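Local coordinates for glutathione synthetase-like effector 30 (Gpa-GSS30-apo) (Globodera pallida, PDB 5OET), which belongs to the glutathione synthetase family and is an effector of a plant-parasitic nematode that probably arose by neofunctionalization of the housekeeping enzyme, at residues A[92-97]-A[454-459]; A[450-455]-A[471-476]. One frame throughout, in Å; residues are numbered along the deposited sequence.

Contact 1: A[92-97]-A[454-459]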
# COMPACT_ATOMS: atom_id res chain seq x y z
N TYR A 92 -18.55 3.66 0.06
CA TYR A 92 -19.19 2.47 0.57
C TYR A 92 -19.52 1.59 -0.61
O TYR A 92 -19.62 2.06 -1.75
CB TYR A 92 -20.47 2.84 1.34
CG TYR A 92 -20.18 3.44 2.71
CD1 TYR A 92 -19.71 2.64 3.74
CD2 TYR A 92 -20.36 4.81 2.95
CE1 TYR A 92 -19.42 3.17 4.98
CE2 TYR A 92 -20.08 5.36 4.21
CZ TYR A 92 -19.60 4.53 5.23
OH TYR A 92 -19.31 5.03 6.48
N PRO A 93 -19.68 0.28 -0.35
CA PRO A 93 -19.99 -0.61 -1.45
C PRO A 93 -21.41 -0.37 -1.93
O PRO A 93 -22.29 -0.10 -1.13
CB PRO A 93 -19.81 -2.01 -0.85
CG PRO A 93 -19.86 -1.84 0.62
CD PRO A 93 -19.56 -0.41 0.94
N SER A 94 -21.61 -0.39 -3.24
CA SER A 94 -22.92 -0.11 -3.84
C SER A 94 -23.75 -1.38 -3.77
O SER A 94 -23.20 -2.47 -3.91
CB SER A 94 -22.77 0.34 -5.30
OG SER A 94 -22.20 1.64 -5.39
N PRO A 95 -25.06 -1.25 -3.52
CA PRO A 95 -25.90 -2.45 -3.47
C PRO A 95 -26.08 -3.10 -4.84
O PRO A 95 -26.10 -2.42 -5.86
CB PRO A 95 -27.24 -1.94 -2.92
CG PRO A 95 -27.24 -0.49 -3.25
CD PRO A 95 -25.83 -0.03 -3.20
N PHE A 96 -26.20 -4.42 -4.84
CA PHE A 96 -26.28 -5.20 -6.07
C PHE A 96 -27.08 -6.49 -5.74
O PHE A 96 -26.86 -7.11 -4.69
CB PHE A 96 -24.86 -5.52 -6.62
CG PHE A 96 -24.86 -5.90 -8.09
CD1 PHE A 96 -24.82 -4.92 -9.07
CD2 PHE A 96 -24.92 -7.24 -8.49
CE1 PHE A 96 -24.84 -5.27 -10.42
CE2 PHE A 96 -24.94 -7.59 -9.84
CZ PHE A 96 -24.89 -6.60 -10.80
N PRO A 97 -28.02 -6.88 -6.62
CA PRO A 97 -28.80 -8.10 -6.37
C PRO A 97 -27.97 -9.36 -6.22
O PRO A 97 -27.14 -9.62 -7.06
CB PRO A 97 -29.69 -8.19 -7.61
CG PRO A 97 -29.93 -6.77 -7.97
CD PRO A 97 -28.62 -6.07 -7.70
N ILE A 454 -28.16 3.60 -8.39
CA ILE A 454 -28.06 3.56 -6.93
C ILE A 454 -27.38 4.85 -6.46
O ILE A 454 -26.88 5.62 -7.27
CB ILE A 454 -27.35 2.27 -6.43
CG1 ILE A 454 -25.90 2.17 -6.93
CG2 ILE A 454 -28.13 1.03 -6.85
CD1 ILE A 454 -24.88 2.85 -6.04
N LYS A 455 -27.41 5.06 -5.15
CA LYS A 455 -26.81 6.23 -4.51
C LYS A 455 -25.53 5.81 -3.77
O LYS A 455 -25.49 4.76 -3.12
CB LYS A 455 -27.80 6.85 -3.51
CG LYS A 455 -29.06 7.48 -4.11
CD LYS A 455 -28.94 9.00 -4.25
CE LYS A 455 -30.30 9.72 -4.08
NZ LYS A 455 -31.02 9.97 -5.37
N ASN A 456 -24.49 6.63 -3.89
CA ASN A 456 -23.23 6.40 -3.20
C ASN A 456 -22.47 7.71 -3.11
O ASN A 456 -22.92 8.75 -3.66
CB ASN A 456 -22.41 5.34 -3.95
CG ASN A 456 -21.61 4.44 -3.02
OD1 ASN A 456 -21.03 4.91 -2.04
ND2 ASN A 456 -21.58 3.15 -3.30
N HIS A 457 -21.33 7.69 -2.42
CA HIS A 457 -20.47 8.85 -2.31
C HIS A 457 -19.15 8.59 -3.03
O HIS A 457 -18.59 7.50 -2.94
CB HIS A 457 -20.21 9.17 -0.84
CG HIS A 457 -21.42 9.05 0.01
ND1 HIS A 457 -22.44 9.98 -0.02
CD2 HIS A 457 -21.79 8.11 0.90
CE1 HIS A 457 -23.39 9.60 0.81
NE2 HIS A 457 -23.03 8.46 1.38
N PHE A 458 -18.63 9.59 -3.72
CA PHE A 458 -17.43 9.45 -4.57
C PHE A 458 -16.24 10.23 -4.00
O PHE A 458 -16.33 11.43 -3.80
CB PHE A 458 -17.76 9.98 -5.97
CG PHE A 458 -18.51 9.03 -6.85
CD1 PHE A 458 -19.11 7.86 -6.36
CD2 PHE A 458 -18.65 9.33 -8.22
CE1 PHE A 458 -19.78 7.01 -7.24
CE2 PHE A 458 -19.32 8.48 -9.08
CZ PHE A 458 -19.89 7.31 -8.59
N VAL A 459 -15.12 9.56 -3.78
CA VAL A 459 -13.94 10.17 -3.18
C VAL A 459 -12.86 10.33 -4.23
O VAL A 459 -12.42 9.34 -4.79
CB VAL A 459 -13.41 9.28 -2.06
CG1 VAL A 459 -12.24 9.94 -1.34
CG2 VAL A 459 -14.54 8.96 -1.10
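The side-chain amide nitrogen ND2 of Asn-456 is gripped by two acceptors of segment 92-97. It donates to the backbone O of Tyr-92 and to OG of Ser-94, and each ND2 to oxygen distance is 2.7 Å. Both acceptors lie close to the amide plane of Asn-456. At the Tyr-92 end the donor sits well above the carbonyl plane, 43° out of it. OD1 of the same amide takes the backbone N-H of His-457, 2.8 Å from N to OD1, in the carbonyl plane and on a lone pair. The backbone N of Tyr-92 adds a weak bond to OD1. Together these bonds fix the rotation of the amide and tell its O from its N. OG of Ser-94 is also bonded to Asp-520, so this buried hydroxyl links three segments of the chain. Its torsion (chi1 -70°) leaves OG opposite the carbonyl carbon and facing Asn-456.

Further contacts flank the amide. CG2 of Ile-454 meets CG of Pro-95 tip to tip at 4.0 Å. The rings of Tyr-92 and His-457 touch edge to edge, CD2 of one 4.1 Å from CD2 of the other. ND1 of His-457 is bonded to the backbone N of Asn-468.

The two strands run roughly antiparallel, at 151°, with axes 7.1 Å apart. No backbone-to-backbone bond joins the two segments; the Asn-456 side chain makes the bonds, to the backbone of Tyr-92 and to OG of Ser-94. Strand 94-96 pairs instead with strand 517-524, and strand 454-459 lies between strands 83-90 and 469-484. Pro-97 then occupies the N-cap position of helix 98-119.

Contact 2: A[450-455]-A[471-476]; sequences RPMVIK and ATPELG
Met-452 and Pro-473 meet at about a right angle where strand 454-459 starts its antiparallel pairing with strand 469-484, in the large mixed sheet of this glutathione synthetase fold. The methionine chain leaves its backbone extended, with CG anti to N (chi1 -177°), and bends only at chi3 (69°). That bend brings CE to the rim of the proline ring, beside CG and CD. Ile-454 comes to the same ring obliquely, its CG1 4.0 Å from CD of Pro-473.

Thr-472 turns its methyl to the loop ahead of strand 454-459. CG2 packs against CB of Pro-451 at 3.9 Å and CG2 of Val-453 at 3.8 Å, crossing both side chains at a slant.

The backbone pairing is short. Ile-454 and Ala-471 form a hydrogen-bonded antiparallel pair with both bonds made. Before it, residues 450-453 are loop, and Met-452 bonds by its backbone to Ala-171 of strand 160-173. Phe-96 and Pro-97 also touch the Met-452 side chain.

Pro-473 has no N-H to extend the ladder; O of Met-452 instead receives a CA-H...O contact from CA of Thr-472, at 3.5 Å and 145° at the hydrogen.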
# COMPACT_ATOMS: atom_id res chain seq x y z
N ARG A 450 -31.67 -0.34 -19.79
CA ARG A 450 -32.14 0.62 -18.80
C ARG A 450 -31.42 0.29 -17.49
O ARG A 450 -31.78 -0.67 -16.82
CB ARG A 450 -33.68 0.56 -18.66
CG ARG A 450 -34.43 0.46 -20.01
CD ARG A 450 -35.73 1.27 -20.14
NE ARG A 450 -36.65 1.17 -18.99
CZ ARG A 450 -36.74 2.03 -17.97
NH1 ARG A 450 -35.93 3.10 -17.88
NH2 ARG A 450 -37.64 1.82 -16.99
N PRO A 451 -30.37 1.05 -17.14
CA PRO A 451 -29.47 0.56 -16.10
C PRO A 451 -29.90 0.94 -14.67
O PRO A 451 -30.49 1.99 -14.46
CB PRO A 451 -28.15 1.24 -16.47
CG PRO A 451 -28.55 2.53 -17.13
CD PRO A 451 -29.99 2.41 -17.57
N MET A 452 -29.58 0.06 -13.72
CA MET A 452 -29.88 0.23 -12.29
C MET A 452 -29.11 1.43 -11.74
O MET A 452 -27.90 1.52 -11.90
CB MET A 452 -29.50 -1.03 -11.52
CG MET A 452 -29.83 -1.03 -10.04
SD MET A 452 -29.02 -2.33 -9.11
CE MET A 452 -27.32 -1.75 -9.20
N VAL A 453 -29.82 2.34 -11.10
CA VAL A 453 -29.26 3.54 -10.54
C VAL A 453 -29.30 3.39 -9.03
O VAL A 453 -30.34 3.08 -8.45
CB VAL A 453 -30.04 4.79 -11.00
CG1 VAL A 453 -29.61 6.03 -10.24
CG2 VAL A 453 -29.86 5.00 -12.49
N ILE A 454 -28.16 3.60 -8.39
CA ILE A 454 -28.06 3.56 -6.93
C ILE A 454 -27.38 4.85 -6.46
O ILE A 454 -26.88 5.62 -7.27
CB ILE A 454 -27.35 2.27 -6.43
CG1 ILE A 454 -25.90 2.17 -6.93
CG2 ILE A 454 -28.13 1.03 -6.85
CD1 ILE A 454 -24.88 2.85 -6.04
N LYS A 455 -27.41 5.06 -5.15
CA LYS A 455 -26.81 6.23 -4.51
C LYS A 455 -25.53 5.81 -3.77
O LYS A 455 -25.49 4.76 -3.12
CB LYS A 455 -27.80 6.85 -3.51
CG LYS A 455 -29.06 7.48 -4.11
CD LYS A 455 -28.94 9.00 -4.25
CE LYS A 455 -30.30 9.72 -4.08
NZ LYS A 455 -31.02 9.97 -5.37
N ALA A 471 -25.52 6.83 -9.16
CA ALA A 471 -24.52 6.11 -9.97
C ALA A 471 -25.04 4.78 -10.47
O ALA A 471 -25.94 4.21 -9.88
CB ALA A 471 -23.26 5.88 -9.15
N THR A 472 -24.45 4.30 -11.57
CA THR A 472 -24.78 3.00 -12.14
C THR A 472 -23.53 2.13 -11.99
O THR A 472 -22.50 2.46 -12.56
CB THR A 472 -25.17 3.07 -13.65
OG1 THR A 472 -24.23 3.89 -14.36
CG2 THR A 472 -26.54 3.66 -13.83
N PRO A 473 -23.62 1.03 -11.20
CA PRO A 473 -22.50 0.11 -11.10
C PRO A 473 -22.39 -0.84 -12.31
O PRO A 473 -23.35 -1.05 -13.04
CB PRO A 473 -22.80 -0.66 -9.82
CG PRO A 473 -24.27 -0.65 -9.70
CD PRO A 473 -24.78 0.58 -10.41
N GLU A 474 -21.18 -1.38 -12.49
CA GLU A 474 -20.85 -2.28 -13.58
C GLU A 474 -19.99 -3.37 -12.96
O GLU A 474 -18.94 -3.10 -12.42
CB GLU A 474 -20.07 -1.54 -14.68
CG GLU A 474 -19.86 -2.32 -15.97
CD GLU A 474 -18.64 -1.85 -16.79
OE1 GLU A 474 -17.47 -2.02 -16.33
OE2 GLU A 474 -18.84 -1.33 -17.92
N LEU A 475 -20.47 -4.61 -13.05
CA LEU A 475 -19.83 -5.78 -12.44
C LEU A 475 -18.88 -6.47 -13.41
O LEU A 475 -19.29 -6.86 -14.47
CB LEU A 475 -20.92 -6.78 -12.05
CG LEU A 475 -20.54 -8.10 -11.39
CD1 LEU A 475 -19.99 -7.88 -9.99
CD2 LEU A 475 -21.77 -8.99 -11.38
N GLY A 476 -17.62 -6.63 -13.03
CA GLY A 476 -16.63 -7.35 -13.84
C GLY A 476 -16.28 -8.67 -13.19
O GLY A 476 -15.86 -8.69 -12.03

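Contacts 1 and 2 overlap at residues 454-455, with Ile-454 touching in both, and their centres are about 9 Å apart. Strand 454-459 serves both. In contact 2 it joins strand 469-484 by ordinary sheet pairing; in contact 1 its side chains reach the 92-97 segment without such a ladder. Contact 1 is buried and depends on a polar amide. Contact 2 is partly buried, with Pro-451 and Val-453 exposed, and its side-chain contacts are apolar. The two also touch directly. CZ of Phe-458 packs on CB of Ala-471 at 3.7 Å, and CE2 of Phe-96 on CD2 of Leu-475 at 3.8 Å. Strand 94-96 packs beside both strands of contact 2, with Ser-94 and Pro-95 on Ile-454.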